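Local coordinates for protein probable endoglucanase (Gluconacetobacter xylinus, PDB 1WZZ) that hydrolyses internal beta-1,4-glucosidic linkages of cellulose and carboxymethyl-cellulose as a secreted glycoside hydrolase of family 8, at residues Trp189-Val192 with Met193-Ile197; Asn254-Ala257 with Asp258-Phe262; Leu78-Thr81 with Asn82-Leu85; Gly54-Phe57 with Ala58-Gly62. All blocks are in the same frame, centred on the assembly; numbering follows the deposited sequence.

Interaction 1 (Trp189-Val192 with Met193-Ile197)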
loop_
_atom_site.group_PDB
_atom_site.type_symbol
_atom_site.label_atom_id
_atom_site.label_comp_id
_atom_site.label_asym_id
_atom_site.label_seq_id
_atom_site.Cartn_x
_atom_site.Cartn_y
_atom_site.Cartn_z
ATOM N N TRP A 189 9.435 16.351 -0.110
ATOM C CA TRP A 189 8.660 15.268 0.504
ATOM C C TRP A 189 7.761 15.800 1.588
ATOM O O TRP A 189 6.723 15.192 1.899
ATOM C CB TRP A 189 9.564 14.194 1.097
ATOM C CG TRP A 189 10.137 13.234 0.093
ATOM C CD1 TRP A 189 11.458 13.072 -0.228
ATOM C CD2 TRP A 189 9.411 12.319 -0.743
ATOM N NE1 TRP A 189 11.595 12.118 -1.204
ATOM C CE2 TRP A 189 10.357 11.641 -1.543
ATOM C CE3 TRP A 189 8.045 12.005 -0.897
ATOM C CZ2 TRP A 189 9.990 10.669 -2.479
ATOM C CZ3 TRP A 189 7.681 11.039 -1.828
ATOM C CH2 TRP A 189 8.653 10.378 -2.611
ATOM N N ARG A 190 8.144 16.935 2.164
ATOM C CA ARG A 190 7.326 17.516 3.229
ATOM C C ARG A 190 5.932 17.888 2.774
ATOM O O ARG A 190 4.950 17.472 3.404
ATOM C CB ARG A 190 8.003 18.749 3.836
ATOM C CG ARG A 190 7.204 19.365 4.984
ATOM C CD ARG A 190 7.914 20.566 5.600
ATOM N NE ARG A 190 9.311 20.263 5.913
ATOM C CZ ARG A 190 10.338 20.521 5.104
ATOM N NH1 ARG A 190 10.134 21.097 3.920
ATOM N NH2 ARG A 190 11.573 20.194 5.476
ATOM N N GLN A 191 5.811 18.664 1.700
ATOM C CA GLN A 191 4.499 19.032 1.273
ATOM C C GLN A 191 3.748 17.811 0.792
ATOM O O GLN A 191 2.538 17.780 0.895
ATOM C CB GLN A 191 4.486 20.095 0.167
ATOM C CG GLN A 191 3.046 20.486 -0.118
ATOM C CD GLN A 191 2.888 21.756 -0.910
ATOM O OE1 GLN A 191 3.873 22.349 -1.378
ATOM N NE2 GLN A 191 1.638 22.185 -1.079
ATOM N N VAL A 192 4.451 16.826 0.225
ATOM C CA VAL A 192 3.744 15.630 -0.232
ATOM C C VAL A 192 3.061 14.951 0.940
ATOM O O VAL A 192 1.882 14.575 0.851
ATOM C CB VAL A 192 4.676 14.623 -0.910
ATOM C CG1 VAL A 192 3.886 13.318 -1.218
ATOM C CG2 VAL A 192 5.201 15.244 -2.223
HETATM N N MSE A 193 3.789 14.808 2.040
HETATM C CA MSE A 193 3.213 14.157 3.223
HETATM C C MSE A 193 2.125 15.021 3.860
HETATM O O MSE A 193 1.072 14.508 4.220
HETATM C CB MSE A 193 4.299 13.864 4.250
HETATM C CG MSE A 193 5.231 12.769 3.844
HETATM SE SE MSE A 193 6.591 12.498 5.201
HETATM C CE MSE A 193 7.955 13.677 4.522
ATOM N N GLU A 194 2.378 16.320 3.987
ATOM C CA GLU A 194 1.399 17.214 4.588
ATOM C C GLU A 194 0.126 17.287 3.769
ATOM O O GLU A 194 -0.984 17.308 4.319
ATOM C CB GLU A 194 1.985 18.618 4.778
ATOM C CG GLU A 194 3.243 18.608 5.611
ATOM C CD GLU A 194 3.938 19.966 5.645
ATOM O OE1 GLU A 194 3.874 20.710 4.634
ATOM O OE2 GLU A 194 4.571 20.271 6.680
ATOM N N ASP A 195 0.250 17.313 2.446
ATOM C CA ASP A 195 -0.957 17.360 1.651
ATOM C C ASP A 195 -1.650 15.984 1.698
ATOM O O ASP A 195 -2.854 15.906 1.564
ATOM C CB ASP A 195 -0.667 17.797 0.210
ATOM C CG ASP A 195 -0.610 19.323 0.067
ATOM O OD1 ASP A 195 -1.201 20.027 0.926
ATOM O OD2 ASP A 195 0.010 19.826 -0.901
ATOM N N GLY A 196 -0.884 14.908 1.898
ATOM C CA GLY A 196 -1.524 13.594 2.007
ATOM C C GLY A 196 -2.437 13.603 3.238
ATOM O O GLY A 196 -3.558 13.076 3.200
ATOM N N ILE A 197 -1.942 14.173 4.326
ATOM C CA ILE A 197 -2.750 14.275 5.553
ATOM C C ILE A 197 -4.007 15.115 5.254
ATOM O O ILE A 197 -5.131 14.754 5.632
ATOM C CB ILE A 197 -1.917 14.897 6.701
ATOM C CG1 ILE A 197 -0.827 13.903 7.122
ATOM C CG2 ILE A 197 -2.830 15.240 7.915
ATOM C CD1 ILE A 197 0.279 14.470 8.013
#
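D195 OD2 is gripped from two directions: the side-chain amide of Q191, one helical turn earlier, donates NE2 to it at 2.9 Å, and the backbone N of V150 in strand 149-152 supplies a second hydrogen bond. The hydrogen bond from the amide is bent, with an N-H...O angle of 138°, and meets OD2 on its syn side while lying somewhat out of the carboxylate plane; amide and carboxylate planes are turned 58° against each other. Q191 reaches its partner with CG anti to the backbone N (chi1 -175°) and the chain extended, which also brings its CG to 3.2 Å from D195 OD2. The other carboxylate oxygen, OD1, forms a salt bridge with R198. Were Q191 an alanine, OD2 would probably keep only the V150 N-H of these two donors and lose the packing of CG against it. All this happens on helix 188-202 of the (alpha/alpha)6 barrel, where Q191, V192 and D195 face strand 149-152 and W189 is buried against helices 174-184 and 125-142. On another flank the methyl CE of selenomethionine M193 curls back to W189 CB at 3.8 Å, turned there by the bend at chi3. R190 and E194 run side by side, E194 OE2 lying 3.3 Å from R190 CG, while the nearest charged atoms, R190 NE and E194 OE2, stay 4.8 Å apart.

Interaction 2 (Asn254-Ala257 with Asp258-Phe262)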
loop_
_atom_site.group_PDB
_atom_site.type_symbol
_atom_site.label_atom_id
_atom_site.label_comp_id
_atom_site.label_asym_id
_atom_site.label_seq_id
_atom_site.Cartn_x
_atom_site.Cartn_y
_atom_site.Cartn_z
ATOM N N ASN A 254 -9.664 13.080 14.653
ATOM C CA ASN A 254 -11.012 13.065 14.100
ATOM C C ASN A 254 -11.196 11.969 13.078
ATOM O O ASN A 254 -12.291 11.407 12.958
ATOM C CB ASN A 254 -11.417 14.431 13.514
ATOM C CG ASN A 254 -10.678 14.775 12.230
ATOM O OD1 ASN A 254 -9.456 14.910 12.224
ATOM N ND2 ASN A 254 -11.425 14.928 11.133
ATOM N N VAL A 255 -10.118 11.646 12.347
ATOM C CA VAL A 255 -10.186 10.588 11.353
ATOM C C VAL A 255 -10.218 9.227 12.050
ATOM O O VAL A 255 -11.014 8.358 11.689
ATOM C CB VAL A 255 -8.990 10.691 10.360
ATOM C CG1 VAL A 255 -9.075 9.549 9.335
ATOM C CG2 VAL A 255 -9.052 12.046 9.644
ATOM N N LEU A 256 -9.366 9.032 13.047
ATOM C CA LEU A 256 -9.386 7.782 13.807
ATOM C C LEU A 256 -10.806 7.611 14.410
ATOM O O LEU A 256 -11.365 6.507 14.399
ATOM C CB LEU A 256 -8.360 7.833 14.942
ATOM C CG LEU A 256 -8.430 6.691 15.958
ATOM C CD1 LEU A 256 -8.297 5.330 15.284
ATOM C CD2 LEU A 256 -7.353 6.916 17.007
ATOM N N ALA A 257 -11.370 8.690 14.944
ATOM C CA ALA A 257 -12.698 8.581 15.558
ATOM C C ALA A 257 -13.728 8.069 14.574
ATOM O O ALA A 257 -14.568 7.227 14.916
ATOM C CB ALA A 257 -13.148 9.946 16.136
ATOM N N ASP A 258 -13.688 8.578 13.343
ATOM C CA ASP A 258 -14.638 8.142 12.330
ATOM C C ASP A 258 -14.403 6.669 11.966
ATOM O O ASP A 258 -15.363 5.904 11.804
ATOM C CB ASP A 258 -14.546 9.022 11.074
ATOM C CG ASP A 258 -15.173 10.402 11.273
ATOM O OD1 ASP A 258 -16.054 10.551 12.170
ATOM O OD2 ASP A 258 -14.803 11.339 10.517
ATOM N N PHE A 259 -13.139 6.255 11.816
ATOM C CA PHE A 259 -12.906 4.843 11.502
ATOM C C PHE A 259 -13.374 3.968 12.647
ATOM O O PHE A 259 -13.917 2.897 12.416
ATOM C CB PHE A 259 -11.419 4.570 11.234
ATOM C CG PHE A 259 -11.007 4.864 9.800
ATOM C CD1 PHE A 259 -11.396 4.012 8.775
ATOM C CD2 PHE A 259 -10.283 6.013 9.493
ATOM C CE1 PHE A 259 -11.055 4.319 7.421
ATOM C CE2 PHE A 259 -9.952 6.317 8.160
ATOM C CZ PHE A 259 -10.352 5.453 7.143
ATOM N N THR A 260 -13.178 4.439 13.875
ATOM C CA THR A 260 -13.569 3.650 15.038
ATOM C C THR A 260 -15.084 3.438 15.017
ATOM O O THR A 260 -15.566 2.313 15.250
ATOM C CB THR A 260 -13.129 4.359 16.338
ATOM O OG1 THR A 260 -11.697 4.438 16.381
ATOM C CG2 THR A 260 -13.635 3.579 17.558
ATOM N N ARG A 261 -15.851 4.501 14.751
ATOM C CA ARG A 261 -17.309 4.350 14.691
ATOM C C ARG A 261 -17.732 3.382 13.623
ATOM O O ARG A 261 -18.691 2.603 13.790
ATOM C CB ARG A 261 -18.021 5.670 14.391
ATOM C CG ARG A 261 -17.899 6.643 15.481
ATOM C CD ARG A 261 -18.826 7.833 15.274
ATOM N NE ARG A 261 -18.370 8.867 16.183
ATOM C CZ ARG A 261 -18.660 8.862 17.475
ATOM N NH1 ARG A 261 -19.410 7.889 17.970
ATOM N NH2 ARG A 261 -18.182 9.802 18.265
ATOM N N PHE A 262 -17.038 3.445 12.494
ATOM C CA PHE A 262 -17.353 2.569 11.389
ATOM C C PHE A 262 -17.100 1.102 11.757
ATOM O O PHE A 262 -17.977 0.252 11.577
ATOM C CB PHE A 262 -16.511 2.982 10.161
ATOM C CG PHE A 262 -16.662 2.059 8.978
ATOM C CD1 PHE A 262 -15.593 1.238 8.579
ATOM C CD2 PHE A 262 -17.833 2.043 8.240
ATOM C CE1 PHE A 262 -15.708 0.423 7.442
ATOM C CE2 PHE A 262 -17.962 1.237 7.110
ATOM C CZ PHE A 262 -16.891 0.429 6.713
HETATM O O HOH W 1 -13.969 13.910 10.412
#
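L256 O receives two donors from T260, the backbone N at 2.8 Å and the hydroxyl OG1 at 2.9 Å. The N-H comes nearly head-on to the carbonyl, whereas OG1 sits 46° above the carbonyl plane, away from a lone-pair direction. That position follows from a chi1 of -64°, which sets OG1 beside the threonine's own backbone N and folds it back over the preceding turn. L256 CD1 meets the same hydroxyl at 3.7 Å, its side chain slanting across that of T260. The other carbonyls of this turn have their ordinary helical partners: N254 O accepts from D258 N, V255 O from F259 N and A257 O from R261 N. The stretch belongs to helix 253-266, a peripheral helix of the (alpha/alpha)6 barrel, and one flank of it packs on the loop carrying L210 and P211, where F259 is buried. Here V255 and F259 lie side by side, V255 CG1 touching the ring at CE2 from 3.5 Å. The buried carboxylate of D258 is well supplied with donors. Its OD2 pairs with R204 and OD1 with R209, both in salt bridges, so two cations probably stabilise its negative charge. A water adds a further bond, donating to D258 OD2 at 2.7 Å and accepting from N254 ND2 at 2.8 Å; the asparagine amide is thereby tied indirectly to the carboxylate one turn on.

Interaction 3 (Leu78-Thr81 with Asn82-Leu85)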
loop_
_atom_site.group_PDB
_atom_site.type_symbol
_atom_site.label_atom_id
_atom_site.label_comp_id
_atom_site.label_asym_id
_atom_site.label_seq_id
_atom_site.Cartn_x
_atom_site.Cartn_y
_atom_site.Cartn_z
ATOM N N LEU A 78 11.058 -6.381 -13.654
ATOM C CA LEU A 78 10.124 -5.262 -13.639
ATOM C C LEU A 78 10.726 -3.854 -13.643
ATOM O O LEU A 78 10.090 -2.915 -14.149
ATOM C CB LEU A 78 9.175 -5.348 -12.418
ATOM C CG LEU A 78 8.287 -6.596 -12.313
ATOM C CD1 LEU A 78 7.482 -6.541 -10.981
ATOM C CD2 LEU A 78 7.340 -6.678 -13.523
ATOM N N GLN A 79 11.935 -3.682 -13.118
ATOM C CA GLN A 79 12.450 -2.322 -13.063
ATOM C C GLN A 79 12.726 -1.744 -14.448
ATOM O O GLN A 79 13.256 -2.417 -15.329
ATOM C CB GLN A 79 13.718 -2.227 -12.225
ATOM C CG GLN A 79 13.986 -0.771 -11.775
ATOM C CD GLN A 79 15.044 -0.662 -10.710
ATOM O OE1 GLN A 79 16.087 -1.344 -10.769
ATOM N NE2 GLN A 79 14.810 0.210 -9.730
ATOM N N HIS A 80 12.368 -0.479 -14.604
ATOM C CA HIS A 80 12.602 0.236 -15.853
ATOM C C HIS A 80 14.096 0.466 -16.042
ATOM O O HIS A 80 14.908 0.272 -15.135
ATOM C CB HIS A 80 11.877 1.580 -15.786
ATOM C CG HIS A 80 10.382 1.456 -15.801
ATOM N ND1 HIS A 80 9.554 2.472 -15.367
ATOM C CD2 HIS A 80 9.573 0.465 -16.231
ATOM C CE1 HIS A 80 8.293 2.109 -15.543
ATOM N NE2 HIS A 80 8.277 0.897 -16.068
ATOM N N THR A 81 14.452 0.896 -17.249
ATOM C CA THR A 81 15.841 1.174 -17.561
ATOM C C THR A 81 16.084 2.689 -17.591
ATOM O O THR A 81 17.144 3.152 -17.173
ATOM C CB THR A 81 16.215 0.519 -18.922
ATOM O OG1 THR A 81 15.328 0.982 -19.944
ATOM C CG2 THR A 81 16.058 -0.971 -18.847
ATOM N N ASN A 82 15.104 3.466 -18.052
ATOM C CA ASN A 82 15.285 4.906 -18.118
ATOM C C ASN A 82 14.876 5.666 -16.842
ATOM O O ASN A 82 15.135 6.858 -16.703
ATOM C CB ASN A 82 14.570 5.476 -19.331
ATOM C CG ASN A 82 15.243 6.742 -19.838
ATOM O OD1 ASN A 82 16.462 6.761 -20.105
ATOM N ND2 ASN A 82 14.462 7.809 -19.972
ATOM N N ASP A 83 14.184 4.967 -15.947
ATOM C CA ASP A 83 13.883 5.508 -14.620
ATOM C C ASP A 83 13.945 4.295 -13.704
ATOM O O ASP A 83 14.092 3.162 -14.184
ATOM C CB ASP A 83 12.540 6.270 -14.522
ATOM C CG ASP A 83 11.345 5.442 -14.896
ATOM O OD1 ASP A 83 10.656 5.828 -15.864
ATOM O OD2 ASP A 83 11.083 4.410 -14.247
ATOM N N LYS A 84 13.832 4.524 -12.404
ATOM C CA LYS A 84 13.953 3.452 -11.427
ATOM C C LYS A 84 12.622 2.893 -10.950
ATOM O O LYS A 84 12.598 2.084 -10.027
ATOM C CB LYS A 84 14.786 3.945 -10.239
ATOM C CG LYS A 84 16.264 4.238 -10.599
ATOM C CD LYS A 84 17.013 2.929 -10.859
ATOM C CE LYS A 84 18.491 3.151 -11.210
ATOM N NZ LYS A 84 18.649 3.684 -12.590
ATOM N N LEU A 85 11.526 3.322 -11.571
ATOM C CA LEU A 85 10.209 2.785 -11.199
ATOM C C LEU A 85 10.043 1.408 -11.821
ATOM O O LEU A 85 10.908 0.924 -12.590
ATOM C CB LEU A 85 9.089 3.730 -11.643
ATOM C CG LEU A 85 9.326 5.168 -11.189
ATOM C CD1 LEU A 85 8.143 6.084 -11.584
ATOM C CD2 LEU A 85 9.538 5.149 -9.650
HETATM O O HOH W 2 16.877 1.673 -13.836
#
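A hydrogen-bonded turn, in which H80 and Q79 fasten onto D83, K84 and L85, reverses the chain in the loop between helix 64-77 and strand 89-91. Across its base the backbone N of H80 donates to L85 O at 2.9 Å in an almost straight bond. Beside it Q79, extended beyond CG, reaches over to give NE2 to K84 O at 2.9 Å, with the acceptor close to the amide plane. The imidazole of H80 presents ND1 edge-on to D83 OD2 at 2.7 Å; the oxygen lies in the ring plane and is met on its syn side, although ring and carboxylate planes are 69° apart. On its anti side the same oxygen accepts the backbone N of L85 at 2.9 Å, closing an Asx turn. D83 can do both because its CG is placed between the backbone N and the carbonyl carbon (chi1 58°), turning the carboxylate back into the bend. A water joins H80 O to K84 NZ. Without this carboxylate, as with an alanine here, H80 ND1 and L85 N would probably lose their shared acceptor and the imidazole would be less firmly fixed. With ND1 donating a hydrogen bond to the carboxylate and NE2 another to K101 O, both ring nitrogens appear to carry hydrogen, consistent with an imidazolium whose charge D83 would balance.

Interaction 4 (Gly54-Phe57 with Ala58-Gly62)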
loop_
_atom_site.group_PDB
_atom_site.type_symbol
_atom_site.label_atom_id
_atom_site.label_comp_id
_atom_site.label_asym_id
_atom_site.label_seq_id
_atom_site.Cartn_x
_atom_site.Cartn_y
_atom_site.Cartn_z
ATOM N N GLY A 54 6.337 -8.685 -0.454
ATOM C CA GLY A 54 7.194 -9.796 -0.085
ATOM C C GLY A 54 8.539 -9.321 0.426
ATOM O O GLY A 54 9.019 -9.810 1.450
HETATM N N MSE A 55 9.159 -8.375 -0.294
HETATM C CA MSE A 55 10.438 -7.854 0.141
HETATM C C MSE A 55 10.320 -7.187 1.511
HETATM O O MSE A 55 11.179 -7.323 2.366
HETATM C CB MSE A 55 10.971 -6.850 -0.897
HETATM C CG MSE A 55 11.436 -7.563 -2.158
HETATM SE SE MSE A 55 11.757 -6.294 -3.622
HETATM C CE MSE A 55 13.039 -5.170 -2.768
ATOM N N LEU A 56 9.239 -6.448 1.718
ATOM C CA LEU A 56 9.089 -5.788 3.005
ATOM C C LEU A 56 8.977 -6.819 4.122
ATOM O O LEU A 56 9.572 -6.668 5.192
ATOM C CB LEU A 56 7.835 -4.893 2.992
ATOM C CG LEU A 56 7.504 -4.263 4.342
ATOM C CD1 LEU A 56 8.579 -3.254 4.764
ATOM C CD2 LEU A 56 6.156 -3.563 4.217
ATOM N N PHE A 57 8.208 -7.865 3.865
ATOM C CA PHE A 57 8.003 -8.909 4.864
ATOM C C PHE A 57 9.323 -9.648 5.144
ATOM O O PHE A 57 9.649 -9.904 6.303
ATOM C CB PHE A 57 6.958 -9.915 4.381
ATOM C CG PHE A 57 5.621 -9.309 4.067
ATOM C CD1 PHE A 57 5.262 -8.049 4.588
ATOM C CD2 PHE A 57 4.709 -10.000 3.267
ATOM C CE1 PHE A 57 4.012 -7.496 4.308
ATOM C CE2 PHE A 57 3.437 -9.445 2.985
ATOM C CZ PHE A 57 3.100 -8.195 3.510
ATOM N N ALA A 58 10.065 -10.006 4.095
ATOM C CA ALA A 58 11.346 -10.694 4.309
ATOM C C ALA A 58 12.332 -9.813 5.080
ATOM O O ALA A 58 13.030 -10.282 5.983
ATOM C CB ALA A 58 11.953 -11.141 2.963
ATOM N N ALA A 59 12.414 -8.531 4.733
ATOM C CA ALA A 59 13.314 -7.640 5.450
ATOM C C ALA A 59 12.894 -7.560 6.909
ATOM O O ALA A 59 13.714 -7.657 7.821
ATOM C CB ALA A 59 13.302 -6.243 4.809
ATOM N N SER A 60 11.590 -7.418 7.134
ATOM C CA SER A 60 11.083 -7.315 8.509
ATOM C C SER A 60 11.311 -8.584 9.341
ATOM O O SER A 60 11.481 -8.504 10.572
ATOM C CB SER A 60 9.591 -6.965 8.474
ATOM O OG SER A 60 9.375 -5.709 7.826
ATOM N N ALA A 61 11.301 -9.740 8.680
ATOM C CA ALA A 61 11.518 -11.026 9.336
ATOM C C ALA A 61 12.996 -11.385 9.436
ATOM O O ALA A 61 13.338 -12.398 10.057
ATOM C CB ALA A 61 10.796 -12.129 8.577
ATOM N N GLY A 62 13.863 -10.581 8.822
ATOM C CA GLY A 62 15.289 -10.883 8.855
ATOM C C GLY A 62 15.715 -12.000 7.917
ATOM O O GLY A 62 16.768 -12.626 8.117
#
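S60 folds its hydroxyl back over the helix toward L56, and the two side chains meet where L56 CD1 approaches S60 OG at 4.0 Å. The serine's chi1 of -61° sets OG beside its own backbone N, within 2.8 Å of L56 O, to which it donates. S60 N also bonds to L56 O, at 2.9 Å, and the two donors come from opposite faces of the carbonyl plane. L56 itself points away from the following turn, its CG anti to the backbone N, and packs on helices 105-122 and 315-331. F57 turns elsewhere: its side chain packs on helices 18-30 and 315-331, and its ring pairs edge-to-face with F26. The selenomethionine M55 extends toward helices 64-77 and 105-122, so that successive side chains of helix 48-61 serve different neighbours in the (alpha/alpha)6 barrel. In the next turn the alanines lie close to the backbone, A59 CB 3.4 Å from M55 O and A61 CB at the same distance from F57 O. The last regular helical bond runs from A61 N to F57 O; G62 N then turns to A59 O at 3.1 Å, in the Schellman motif that ends the helix, where a phi of 77° suits a glycine. Because the S60 hydroxyl donates its hydrogen bond to a carbonyl of its own helix, its donor is satisfied within the helix on the side where S60 touches V19 and I326.

How the interactions relate
The four contacts are local turns spread through one (alpha/alpha)6 barrel, and none touches another. Interactions 1 and 2 come nearest, with about 6 Å between closest atoms; interactions 2 and 3 lie on opposite sides of the chain's centre, their centres 39 Å apart. Helix 125-142 is a common neighbour of interactions 1 and 3, since V138 touches both W189 and L85, and helix 64-77 borders interactions 3 and 4 through W71. Interaction 4 shares helix 48-61 with E49, the probable proton donor. Between side chains, L78 is about 8 Å from E49; L85 and L56 are each about 11 Å from D106, the predicted nucleophile, and W189 about 12 Å. Interaction 2 is remote from both.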